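Local coordinates for DUF6836 domain-containing protein (Clostridium leptum, PDB 4PW1) that is of unknown function but adopts a fold in which alpha-helices surround a nine-stranded antiparallel beta-sheet, at residues Y202-T214 with M225-I237. Residues are numbered along the deposited sequence; the frame is centred on the assembly and turned at random.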
loop_
_atom_site.group_PDB
_atom_site.type_symbol
_atom_site.label_atom_id
_atom_site.label_comp_id
_atom_site.label_asym_id
_atom_site.label_seq_id
_atom_site.Cartn_x
_atom_site.Cartn_y
_atom_site.Cartn_z
ATOM N N TYR B 202 -13.176 -21.588 -6.883
ATOM C CA TYR B 202 -14.405 -21.331 -6.144
ATOM C C TYR B 202 -14.230 -20.063 -5.263
ATOM O O TYR B 202 -15.094 -19.199 -5.218
ATOM C CB TYR B 202 -14.835 -22.537 -5.293
ATOM C CG TYR B 202 -16.062 -22.201 -4.507
ATOM C CD1 TYR B 202 -17.319 -22.311 -5.077
ATOM C CD2 TYR B 202 -15.963 -21.672 -3.227
ATOM C CE1 TYR B 202 -18.453 -21.909 -4.389
ATOM C CE2 TYR B 202 -17.087 -21.250 -2.530
ATOM C CZ TYR B 202 -18.322 -21.370 -3.120
ATOM O OH TYR B 202 -19.450 -20.997 -2.450
ATOM N N THR B 203 -13.121 -19.964 -4.543
ATOM C CA THR B 203 -12.943 -18.836 -3.630
ATOM C C THR B 203 -12.957 -17.504 -4.393
ATOM O O THR B 203 -13.570 -16.540 -3.966
ATOM C CB THR B 203 -11.621 -18.956 -2.866
ATOM O OG1 THR B 203 -11.667 -20.128 -2.080
ATOM C CG2 THR B 203 -11.376 -17.756 -1.933
ATOM N N ILE B 204 -12.311 -17.475 -5.539
ATOM C CA ILE B 204 -12.261 -16.257 -6.326
ATOM C C ILE B 204 -13.671 -15.856 -6.770
ATOM O O ILE B 204 -14.094 -14.695 -6.625
ATOM C CB ILE B 204 -11.302 -16.448 -7.541
ATOM C CG1 ILE B 204 -9.857 -16.606 -7.045
ATOM C CG2 ILE B 204 -11.382 -15.276 -8.471
ATOM C CD1 ILE B 204 -8.923 -17.169 -8.106
ATOM N N TRP B 205 -14.408 -16.832 -7.295
ATOM C CA TRP B 205 -15.758 -16.590 -7.727
ATOM C C TRP B 205 -16.644 -16.126 -6.590
ATOM O O TRP B 205 -17.400 -15.143 -6.729
ATOM C CB TRP B 205 -16.266 -17.888 -8.351
ATOM C CG TRP B 205 -17.618 -17.909 -8.864
ATOM C CD1 TRP B 205 -18.041 -17.494 -10.101
ATOM C CD2 TRP B 205 -18.766 -18.381 -8.180
ATOM N NE1 TRP B 205 -19.395 -17.728 -10.235
ATOM C CE2 TRP B 205 -19.862 -18.263 -9.064
ATOM C CE3 TRP B 205 -18.981 -18.955 -6.920
ATOM C CZ2 TRP B 205 -21.139 -18.711 -8.718
ATOM C CZ3 TRP B 205 -20.271 -19.334 -6.559
ATOM C CH2 TRP B 205 -21.324 -19.215 -7.454
ATOM N N GLU B 206 -16.571 -16.836 -5.463
ATOM C CA GLU B 206 -17.411 -16.531 -4.325
ATOM C C GLU B 206 -17.125 -15.121 -3.743
ATOM O O GLU B 206 -18.045 -14.420 -3.318
ATOM C CB GLU B 206 -17.253 -17.569 -3.217
ATOM C CG GLU B 206 -18.223 -17.384 -2.060
ATOM C CD GLU B 206 -17.899 -18.284 -0.893
ATOM O OE1 GLU B 206 -16.832 -18.014 -0.321
ATOM O OE2 GLU B 206 -18.662 -19.261 -0.562
ATOM N N LEU B 207 -15.868 -14.720 -3.703
ATOM C CA LEU B 207 -15.574 -13.383 -3.232
ATOM C C LEU B 207 -16.212 -12.313 -4.089
ATOM O O LEU B 207 -16.846 -11.370 -3.556
ATOM C CB LEU B 207 -14.097 -13.128 -3.225
ATOM C CG LEU B 207 -13.415 -13.754 -2.033
ATOM C CD1 LEU B 207 -11.921 -13.756 -2.310
ATOM C CD2 LEU B 207 -13.787 -13.021 -0.758
ATOM N N VAL B 208 -16.117 -12.463 -5.404
ATOM C CA VAL B 208 -16.717 -11.464 -6.271
ATOM C C VAL B 208 -18.247 -11.483 -6.125
ATOM O O VAL B 208 -18.930 -10.444 -6.212
ATOM C CB VAL B 208 -16.281 -11.653 -7.731
ATOM C CG1 VAL B 208 -16.977 -10.656 -8.646
ATOM C CG2 VAL B 208 -14.806 -11.465 -7.839
ATOM N N LEU B 209 -18.805 -12.666 -5.893
ATOM C CA LEU B 209 -20.248 -12.788 -5.832
ATOM C C LEU B 209 -20.803 -12.226 -4.547
ATOM O O LEU B 209 -21.879 -11.633 -4.547
ATOM C CB LEU B 209 -20.631 -14.269 -5.916
ATOM C CG LEU B 209 -22.092 -14.627 -5.862
ATOM C CD1 LEU B 209 -22.829 -14.076 -7.060
ATOM C CD2 LEU B 209 -22.247 -16.148 -5.800
ATOM N N LYS B 210 -20.093 -12.429 -3.441
ATOM C CA LYS B 210 -20.696 -12.172 -2.129
ATOM C C LYS B 210 -20.134 -10.966 -1.420
ATOM O O LYS B 210 -20.677 -10.547 -0.414
ATOM C CB LYS B 210 -20.545 -13.394 -1.234
ATOM C CG LYS B 210 -21.291 -14.590 -1.836
ATOM C CD LYS B 210 -21.486 -15.751 -0.892
ATOM C CE LYS B 210 -22.455 -16.738 -1.543
ATOM N NZ LYS B 210 -22.583 -18.027 -0.831
ATOM N N SER B 211 -19.046 -10.402 -1.904
ATOM C CA SER B 211 -18.491 -9.261 -1.203
ATOM C C SER B 211 -18.976 -7.972 -1.852
ATOM O O SER B 211 -19.287 -7.913 -3.046
ATOM C CB SER B 211 -16.959 -9.309 -1.228
ATOM O OG SER B 211 -16.408 -8.078 -0.716
ATOM N N GLU B 212 -18.959 -6.921 -1.048
ATOM C CA GLU B 212 -18.964 -5.571 -1.540
ATOM C C GLU B 212 -17.791 -5.359 -2.517
ATOM O O GLU B 212 -16.674 -5.846 -2.306
ATOM C CB GLU B 212 -18.803 -4.640 -0.322
ATOM C CG GLU B 212 -18.678 -3.165 -0.630
ATOM C CD GLU B 212 -18.517 -2.298 0.632
ATOM O OE1 GLU B 212 -17.883 -2.747 1.628
ATOM O OE2 GLU B 212 -19.025 -1.148 0.622
ATOM N N PHE B 213 -18.044 -4.592 -3.568
ATOM C CA PHE B 213 -17.018 -4.219 -4.541
ATOM C C PHE B 213 -16.512 -2.802 -4.178
ATOM O O PHE B 213 -17.268 -1.853 -4.238
ATOM C CB PHE B 213 -17.674 -4.237 -5.897
ATOM C CG PHE B 213 -16.889 -3.612 -7.003
ATOM C CD1 PHE B 213 -15.517 -3.578 -7.008
ATOM C CD2 PHE B 213 -17.564 -3.076 -8.077
ATOM C CE1 PHE B 213 -14.827 -2.980 -8.050
ATOM C CE2 PHE B 213 -16.885 -2.480 -9.126
ATOM C CZ PHE B 213 -15.510 -2.442 -9.118
ATOM N N THR B 214 -15.256 -2.674 -3.805
ATOM C CA THR B 214 -14.683 -1.343 -3.620
ATOM C C THR B 214 -13.471 -1.216 -4.537
ATOM O O THR B 214 -13.034 -2.213 -5.150
ATOM C CB THR B 214 -14.291 -1.076 -2.171
ATOM O OG1 THR B 214 -13.338 -2.040 -1.771
ATOM C CG2 THR B 214 -15.479 -1.119 -1.266
HETATM N N MSE B 225 -11.527 -4.569 -5.264
HETATM C CA MSE B 225 -11.200 -5.209 -4.007
HETATM C C MSE B 225 -12.408 -5.895 -3.459
HETATM O O MSE B 225 -13.542 -5.357 -3.452
HETATM C CB MSE B 225 -10.682 -4.158 -3.006
HETATM C CG MSE B 225 -9.370 -3.560 -3.524
HETATM SE SE MSE B 225 -9.154 -1.739 -2.728
HETATM C CE MSE B 225 -9.985 -2.009 -1.015
ATOM N N TYR B 226 -12.176 -7.087 -2.963
ATOM C CA TYR B 226 -13.255 -7.881 -2.403
ATOM C C TYR B 226 -12.737 -8.578 -1.183
ATOM O O TYR B 226 -11.601 -9.015 -1.177
ATOM C CB TYR B 226 -13.692 -8.958 -3.399
ATOM C CG TYR B 226 -14.175 -8.387 -4.678
ATOM C CD1 TYR B 226 -13.293 -8.116 -5.709
ATOM C CD2 TYR B 226 -15.512 -8.118 -4.867
ATOM C CE1 TYR B 226 -13.736 -7.564 -6.885
ATOM C CE2 TYR B 226 -15.961 -7.558 -6.039
ATOM C CZ TYR B 226 -15.055 -7.269 -7.046
ATOM O OH TYR B 226 -15.464 -6.719 -8.244
ATOM N N SER B 227 -13.565 -8.730 -0.164
ATOM C CA SER B 227 -13.111 -9.453 1.035
ATOM C C SER B 227 -14.269 -10.047 1.804
ATOM O O SER B 227 -15.400 -9.649 1.613
ATOM C CB SER B 227 -12.281 -8.524 1.930
ATOM O OG SER B 227 -13.015 -7.393 2.264
ATOM N N ASN B 228 -14.000 -11.009 2.671
ATOM C CA ASN B 228 -15.069 -11.551 3.515
ATOM C C ASN B 228 -14.719 -11.359 4.974
ATOM O O ASN B 228 -13.607 -10.951 5.302
ATOM C CB ASN B 228 -15.363 -13.021 3.168
ATOM C CG ASN B 228 -14.246 -13.967 3.575
ATOM O OD1 ASN B 228 -13.402 -13.662 4.429
ATOM N ND2 ASN B 228 -14.217 -15.116 2.934
ATOM N N ASP B 229 -15.671 -11.665 5.849
ATOM C CA ASP B 229 -15.505 -11.465 7.300
ATOM C C ASP B 229 -14.350 -12.261 7.894
ATOM O O ASP B 229 -13.735 -11.833 8.860
ATOM C CB ASP B 229 -16.789 -11.861 8.042
ATOM C CG ASP B 229 -17.989 -11.037 7.618
ATOM O OD1 ASP B 229 -17.813 -9.842 7.305
ATOM O OD2 ASP B 229 -19.111 -11.587 7.605
ATOM N N GLY B 230 -14.074 -13.422 7.318
ATOM C CA GLY B 230 -13.049 -14.322 7.816
ATOM C C GLY B 230 -11.613 -14.010 7.439
ATOM O O GLY B 230 -10.749 -14.854 7.636
ATOM N N GLY B 231 -11.331 -12.830 6.896
ATOM C CA GLY B 231 -9.928 -12.477 6.577
ATOM C C GLY B 231 -9.446 -12.792 5.159
ATOM O O GLY B 231 -8.382 -12.311 4.746
ATOM N N THR B 232 -10.219 -13.564 4.394
ATOM C CA THR B 232 -9.892 -13.793 2.966
ATOM C C THR B 232 -10.125 -12.532 2.140
ATOM O O THR B 232 -11.150 -11.878 2.275
ATOM C CB THR B 232 -10.727 -14.919 2.376
ATOM O OG1 THR B 232 -10.449 -16.099 3.097
ATOM C CG2 THR B 232 -10.394 -15.142 0.887
ATOM N N SER B 233 -9.178 -12.162 1.304
ATOM C CA SER B 233 -9.400 -11.010 0.474
ATOM C C SER B 233 -8.707 -11.152 -0.866
ATOM O O SER B 233 -7.759 -11.933 -1.038
ATOM C CB SER B 233 -8.967 -9.725 1.228
ATOM O OG SER B 233 -7.572 -9.660 1.326
HETATM N N MSE B 234 -9.183 -10.375 -1.821
HETATM C CA MSE B 234 -8.608 -10.407 -3.136
HETATM C C MSE B 234 -8.645 -9.067 -3.774
HETATM O O MSE B 234 -9.469 -8.217 -3.429
HETATM C CB MSE B 234 -9.354 -11.487 -3.909
HETATM C CG MSE B 234 -9.265 -11.258 -5.391
HETATM SE SE MSE B 234 -10.147 -12.750 -6.357
HETATM C CE MSE B 234 -11.770 -12.041 -5.936
ATOM N N VAL B 235 -7.712 -8.858 -4.699
ATOM C CA VAL B 235 -7.716 -7.720 -5.575
ATOM C C VAL B 235 -7.622 -8.206 -6.995
ATOM O O VAL B 235 -6.810 -9.074 -7.314
ATOM C CB VAL B 235 -6.522 -6.797 -5.275
ATOM C CG1 VAL B 235 -6.508 -5.642 -6.233
ATOM C CG2 VAL B 235 -6.579 -6.317 -3.861
ATOM N N LEU B 236 -8.542 -7.726 -7.823
ATOM C CA LEU B 236 -8.466 -7.915 -9.259
ATOM C C LEU B 236 -7.899 -6.642 -9.864
ATOM O O LEU B 236 -8.367 -5.574 -9.567
ATOM C CB LEU B 236 -9.850 -8.204 -9.823
ATOM C CG LEU B 236 -10.421 -9.553 -9.430
ATOM C CD1 LEU B 236 -11.874 -9.674 -9.886
ATOM C CD2 LEU B 236 -9.594 -10.663 -10.063
ATOM N N ILE B 237 -6.883 -6.776 -10.713
ATOM C CA ILE B 237 -6.177 -5.650 -11.288
ATOM C C ILE B 237 -6.682 -5.389 -12.686
ATOM O O ILE B 237 -6.449 -6.201 -13.607
ATOM C CB ILE B 237 -4.653 -5.934 -11.362
ATOM C CG1 ILE B 237 -4.131 -6.284 -9.975
ATOM C CG2 ILE B 237 -3.903 -4.762 -11.973
ATOM C CD1 ILE B 237 -2.711 -6.795 -10.009
HETATM O O HOH W 1 -14.352 -4.460 -1.000
#
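Thr214 and Met225 form an antiparallel hydrogen-bonded pair where the outermost strand of this chain's antiparallel sheet, 214-218, begins: Met225 N donates to Thr214 O at 2.8 Å, and Thr214 N returns a nearly straight bond (175°) to Met225 O. That carbonyl also accepts from a water, which sits 2.7 Å from Thr214 OG1 and so links side chain to backbone. One residue past helix 198-210, Ser211 carries its OG anti to the backbone N (chi1 171°), directed at the neighbouring strand, where Ser227 N donates to Ser211 OG at 3.0 Å. Strand 214-218 and the helix end are thereby both fixed to strand 221-227.

Helix segment 202-210 lies across the beta-hairpin 221-239 almost perpendicular to its strands, 100° to 225-227. Leu207 spans both of them, CD2 reaching the backbone at Ser227 and Asn228 while CD1 packs on Thr232 CG2 and Met234 CB. Bent at chi3, the selenomethionine Met234 lays its selenium 3.5 Å from Ile204 CG2 and sets its methyl against both Leu207 CB and Val208 CG2. Phe174 and Phe178 of helix 173-190 continue this apolar layer.

Tyr226 stands between helix and loop. Val208 CG2 makes a CH-pi contact over the centre of the Tyr226 ring, whereas the Phe213 ring, nearly parallel to it, is displaced so far that little of the two faces coincides. The buried Tyr226 OH, without a polar partner in the model, rests over the rim of one Phe213 face, 3.4 Å from Phe213 CD1.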